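Local atomic coordinates of transmembrane protein (Bartonella henselae, PDB entry 3PAM), a protein that probably takes part in oligopeptide uptake as a piece of the extracellular solute-binding component of an ABC-type transport system. Residues Ala25-Phe30 with Asn101-Ala105; Met222-Ile226 with Ala238-Leu242. All coordinates share one frame; numbering follows the deposited sequence.

Contact 1 (Ala25-Phe30 with Asn101-Ala105); sequences ALSILF and NAQKA
Ala105 sets its CB between two turns of helix 20-29, against the backbone O of Ala25 at 3.4 Å and against CG of Leu29 at 3.6 Å. With CB of Ala25 3.9 Å from CB of Ala105, the two methyls meet, that of Ala105 directed at helix 20-29 and that of Ala25 past the side of helix 99-111, and the CA atoms of Ala25 and Ala105 come within 4.2 Å. Leu29 joins from the flank: its CB points away from helix 99-111, but CG, CD1 and CD2 turn back over the Ala105 methyl, while the same side chain also touches Leu151 and Leu154. At the C-terminal end of the first helix the contact becomes polar. Asn101 extends its amide with CG anti to the backbone N (chi1 -153°), bringing ND2 to 2.6 Å from the O of Ile28. The N-H is bent well off that line, at 125°, so this hydrogen bond is weak despite its shortness. OD1 of the same Asn101 amide lies 3.4 Å from CG2 of Ile28, the two side chains meeting at a slant, and CD1 of Ile28 reaches toward CB of Lys104. The short axes run at 174° and 8.4 Å apart: a close antiparallel helix pair with alanines at the interface, packed within the family 5 solute-binding fold.

Contact 2 (Met222-Ile226 with Ala238-Leu242); sequences MITAI and AVRAL
Met222, built as selenomethionine, begins the contact with CB 4.0 Å from CB of Leu242. Its CG lies over the backbone N of Leu242, and bends at chi2 (-38°) and chi3 then turn the end away from the partner helix, though SE of Met222 still lies 3.8 Å from CB of Ala241. The side chain also touches Leu70 and Leu71 of helix 65-71, so it lies among three helices. Ile223, one residue on, has its CB directed away from helix 232-249; CG1 still makes a loose contact with CD2 of Leu242, and the side chain also packs on helix 193-198. Ala225 faces the partner, its CB 3.9 Å from CB of Ala238. Ile226 is the residue of 222-226 most buried by the partner segment. Its CG1 stands anti to the carbonyl carbon (chi1 -67°) and presses to 3.4 Å on CB of Ala238, a tight carbon-carbon approach. CD1 of Ile226 continues to CD2 of Leu242, 3.8 Å away, while CG2 of Val239 also touches CG1; the Ile226 side chain lies at roughly a right angle to both Val239 and Leu242. The axes of the two short segments pass 8.6 Å apart at -159°, an antiparallel helical hairpin in which Ala238 and Ala241 present methyls to Ile226 and Met222. No hydrogen bond or salt bridge joins the two segments, so their cohesion rests on van der Waals packing and the burial of apolar surface.

From the N terminus, strand 5-10 of the mixed sheet leads into helix 20-29, and contact 1 waits until helix 99-111 to close a loop of 70 residues between its segments. The chain then builds strands 130-135, 157-162 and 179-184 before contact 2 opens. That second loop is short: helix 217-228 turns directly into helix 232-249, with 11 residues between the segments, and the chain finishes in strand 252-257. The two contacts therefore follow in series, neither nesting nor crossing. The centres of contact 1 and contact 2 stand about 29 Å apart, on opposite sides of the chain's centre; contact 1 joins helices far apart in sequence, 20-29 and 99-111, contact 2 consecutive ones.

Contact 1 (Ala25-Phe30 with Asn101-Ala105)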
loop_
_atom_site.group_PDB
_atom_site.type_symbol
_atom_site.label_atom_id
_atom_site.label_comp_id
_atom_site.label_asym_id
_atom_site.label_seq_id
_atom_site.Cartn_x
_atom_site.Cartn_y
_atom_site.Cartn_z
ATOM N N ALA A 25 -5.820 7.388 -3.314
ATOM C CA ALA A 25 -7.261 7.595 -3.094
ATOM C C ALA A 25 -7.936 6.378 -2.467
ATOM O O ALA A 25 -8.691 6.524 -1.512
ATOM C CB ALA A 25 -7.944 7.956 -4.389
ATOM N N LEU A 26 -7.680 5.179 -3.011
ATOM C CA LEU A 26 -8.349 3.980 -2.503
ATOM C C LEU A 26 -7.921 3.679 -1.075
ATOM O O LEU A 26 -8.734 3.222 -0.263
ATOM C CB LEU A 26 -8.103 2.747 -3.391
ATOM C CG LEU A 26 -8.670 2.713 -4.816
ATOM C CD1 LEU A 26 -9.221 1.359 -5.152
ATOM C CD2 LEU A 26 -9.718 3.751 -5.084
ATOM N N SER A 27 -6.642 3.929 -0.788
ATOM C CA SER A 27 -6.086 3.816 0.540
ATOM C C SER A 27 -6.844 4.683 1.535
ATOM O O SER A 27 -7.226 4.225 2.596
ATOM C CB SER A 27 -4.612 4.184 0.541
ATOM O OG SER A 27 -4.024 3.829 1.785
ATOM N N ILE A 28 -7.088 5.933 1.169
ATOM C CA ILE A 28 -7.868 6.830 2.013
ATOM C C ILE A 28 -9.318 6.352 2.204
ATOM O O ILE A 28 -9.869 6.448 3.298
ATOM C CB ILE A 28 -7.851 8.257 1.445
ATOM C CG1 ILE A 28 -6.406 8.758 1.362
ATOM C CG2 ILE A 28 -8.728 9.175 2.291
ATOM C CD1 ILE A 28 -6.268 10.120 0.699
ATOM N N LEU A 29 -9.918 5.837 1.135
ATOM C CA LEU A 29 -11.305 5.379 1.150
ATOM C C LEU A 29 -11.567 4.245 2.136
ATOM O O LEU A 29 -12.704 4.018 2.575
ATOM C CB LEU A 29 -11.719 4.923 -0.254
ATOM C CG LEU A 29 -12.143 6.001 -1.244
ATOM C CD1 LEU A 29 -12.012 5.532 -2.674
ATOM C CD2 LEU A 29 -13.568 6.338 -0.942
ATOM N N PHE A 30 -10.526 3.522 2.485
ATOM C CA PHE A 30 -10.690 2.447 3.412
ATOM C C PHE A 30 -10.718 3.017 4.812
ATOM O O PHE A 30 -9.851 3.817 5.186
ATOM C CB PHE A 30 -9.601 1.392 3.247
ATOM C CG PHE A 30 -9.604 0.361 4.325
ATOM C CD1 PHE A 30 -10.668 -0.532 4.447
ATOM C CD2 PHE A 30 -8.554 0.297 5.238
ATOM C CE1 PHE A 30 -10.677 -1.492 5.457
ATOM C CE2 PHE A 30 -8.538 -0.666 6.257
ATOM C CZ PHE A 30 -9.590 -1.564 6.372
ATOM N N ASN A 101 -13.512 12.105 4.370
ATOM C CA ASN A 101 -12.594 11.088 3.925
ATOM C C ASN A 101 -12.807 10.891 2.425
ATOM O O ASN A 101 -11.898 11.129 1.616
ATOM C CB ASN A 101 -12.869 9.790 4.700
ATOM C CG ASN A 101 -11.638 8.899 4.833
ATOM O OD1 ASN A 101 -10.537 9.366 5.155
ATOM N ND2 ASN A 101 -11.831 7.602 4.610
ATOM N N ALA A 102 -14.035 10.514 2.067
ATOM C CA ALA A 102 -14.410 10.256 0.689
ATOM C C ALA A 102 -14.076 11.438 -0.197
ATOM O O ALA A 102 -13.742 11.262 -1.374
ATOM C CB ALA A 102 -15.877 9.935 0.599
ATOM N N GLN A 103 -14.132 12.633 0.387
ATOM C CA GLN A 103 -13.933 13.868 -0.367
ATOM C C GLN A 103 -12.499 14.038 -0.883
ATOM O O GLN A 103 -12.298 14.369 -2.037
ATOM C CB GLN A 103 -14.421 15.102 0.424
ATOM N N LYS A 104 -11.509 13.829 -0.022
ATOM C CA LYS A 104 -10.090 13.812 -0.437
ATOM C C LYS A 104 -9.783 12.784 -1.552
ATOM O O LYS A 104 -9.051 13.077 -2.494
ATOM C CB LYS A 104 -9.175 13.525 0.770
ATOM C CG LYS A 104 -9.652 14.078 2.099
ATOM C CD LYS A 104 -8.592 13.859 3.169
ATOM C CE LYS A 104 -9.224 13.536 4.509
ATOM N NZ LYS A 104 -8.354 12.625 5.317
ATOM N N ALA A 105 -10.322 11.575 -1.425
ATOM C CA ALA A 105 -10.120 10.538 -2.434
ATOM C C ALA A 105 -10.724 10.939 -3.788
ATOM O O ALA A 105 -10.079 10.783 -4.820
ATOM C CB ALA A 105 -10.699 9.228 -1.965
#

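Contact 2 (Met222-Ile226 with Ala238-Leu242)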
loop_
_atom_site.group_PDB
_atom_site.type_symbol
_atom_site.label_atom_id
_atom_site.label_comp_id
_atom_site.label_asym_id
_atom_site.label_seq_id
_atom_site.Cartn_x
_atom_site.Cartn_y
_atom_site.Cartn_z
HETATM N N MSE A 222 17.663 2.618 -3.178
HETATM C CA MSE A 222 17.631 2.529 -1.716
HETATM C C MSE A 222 18.030 1.122 -1.231
HETATM O O MSE A 222 18.777 0.988 -0.269
HETATM C CB MSE A 222 16.270 2.909 -1.157
HETATM C CG MSE A 222 15.897 4.381 -1.300
HETATM SE SE MSE A 222 17.399 5.603 -1.040
HETATM C CE MSE A 222 18.002 5.834 -2.890
ATOM N N ILE A 223 17.544 0.094 -1.925
ATOM C CA ILE A 223 17.848 -1.280 -1.562
ATOM C C ILE A 223 19.351 -1.512 -1.662
ATOM O O ILE A 223 19.935 -2.123 -0.771
ATOM C CB ILE A 223 17.074 -2.307 -2.414
ATOM C CG1 ILE A 223 15.572 -2.208 -2.146
ATOM C CG2 ILE A 223 17.522 -3.740 -2.069
ATOM C CD1 ILE A 223 14.729 -2.914 -3.185
ATOM N N THR A 224 19.960 -1.004 -2.730
ATOM C CA THR A 224 21.395 -1.078 -2.925
ATOM C C THR A 224 22.136 -0.338 -1.831
ATOM O O THR A 224 23.209 -0.783 -1.404
ATOM C CB THR A 224 21.820 -0.540 -4.314
ATOM O OG1 THR A 224 21.408 -1.466 -5.328
ATOM C CG2 THR A 224 23.359 -0.369 -4.415
ATOM N N ALA A 225 21.565 0.775 -1.373
ATOM C CA ALA A 225 22.166 1.574 -0.301
ATOM C C ALA A 225 22.126 0.859 1.059
ATOM O O ALA A 225 23.082 0.927 1.832
ATOM C CB ALA A 225 21.517 2.972 -0.219
ATOM N N ILE A 226 21.017 0.184 1.336
ATOM C CA ILE A 226 20.841 -0.615 2.549
ATOM C C ILE A 226 21.893 -1.728 2.608
ATOM O O ILE A 226 22.586 -1.879 3.602
ATOM C CB ILE A 226 19.418 -1.213 2.609
ATOM C CG1 ILE A 226 18.370 -0.105 2.785
ATOM C CG2 ILE A 226 19.294 -2.219 3.741
ATOM C CD1 ILE A 226 16.971 -0.462 2.266
ATOM N N ALA A 238 19.208 4.644 4.822
ATOM C CA ALA A 238 18.762 3.892 3.651
ATOM C C ALA A 238 17.387 3.224 3.842
ATOM O O ALA A 238 16.526 3.296 2.951
ATOM C CB ALA A 238 19.792 2.899 3.244
ATOM N N VAL A 239 17.174 2.587 4.993
ATOM C CA VAL A 239 15.888 1.958 5.277
ATOM C C VAL A 239 14.800 3.011 5.437
ATOM O O VAL A 239 13.696 2.865 4.908
ATOM C CB VAL A 239 15.929 1.079 6.536
ATOM C CG1 VAL A 239 14.552 0.515 6.828
ATOM C CG2 VAL A 239 16.902 -0.061 6.338
ATOM N N ARG A 240 15.121 4.072 6.172
ATOM C CA ARG A 240 14.182 5.171 6.364
ATOM C C ARG A 240 13.799 5.799 5.030
ATOM O O ARG A 240 12.620 6.075 4.781
ATOM C CB ARG A 240 14.728 6.200 7.362
ATOM C CG ARG A 240 13.925 6.211 8.667
ATOM C CD ARG A 240 14.767 6.053 9.929
ATOM N NE ARG A 240 15.306 7.325 10.408
ATOM C CZ ARG A 240 15.582 7.607 11.682
ATOM N NH1 ARG A 240 15.368 6.721 12.650
ATOM N NH2 ARG A 240 16.065 8.794 11.995
ATOM N N ALA A 241 14.773 5.983 4.148
ATOM C CA ALA A 241 14.459 6.537 2.839
ATOM C C ALA A 241 13.546 5.589 2.051
ATOM O O ALA A 241 12.568 6.029 1.443
ATOM C CB ALA A 241 15.707 6.870 2.079
ATOM N N LEU A 242 13.835 4.288 2.096
ATOM C CA LEU A 242 12.958 3.313 1.457
ATOM C C LEU A 242 11.520 3.380 1.979
ATOM O O LEU A 242 10.577 3.429 1.195
ATOM C CB LEU A 242 13.524 1.899 1.582
ATOM C CG LEU A 242 12.682 0.765 0.982
ATOM C CD1 LEU A 242 12.346 1.035 -0.499
ATOM C CD2 LEU A 242 13.358 -0.604 1.155
#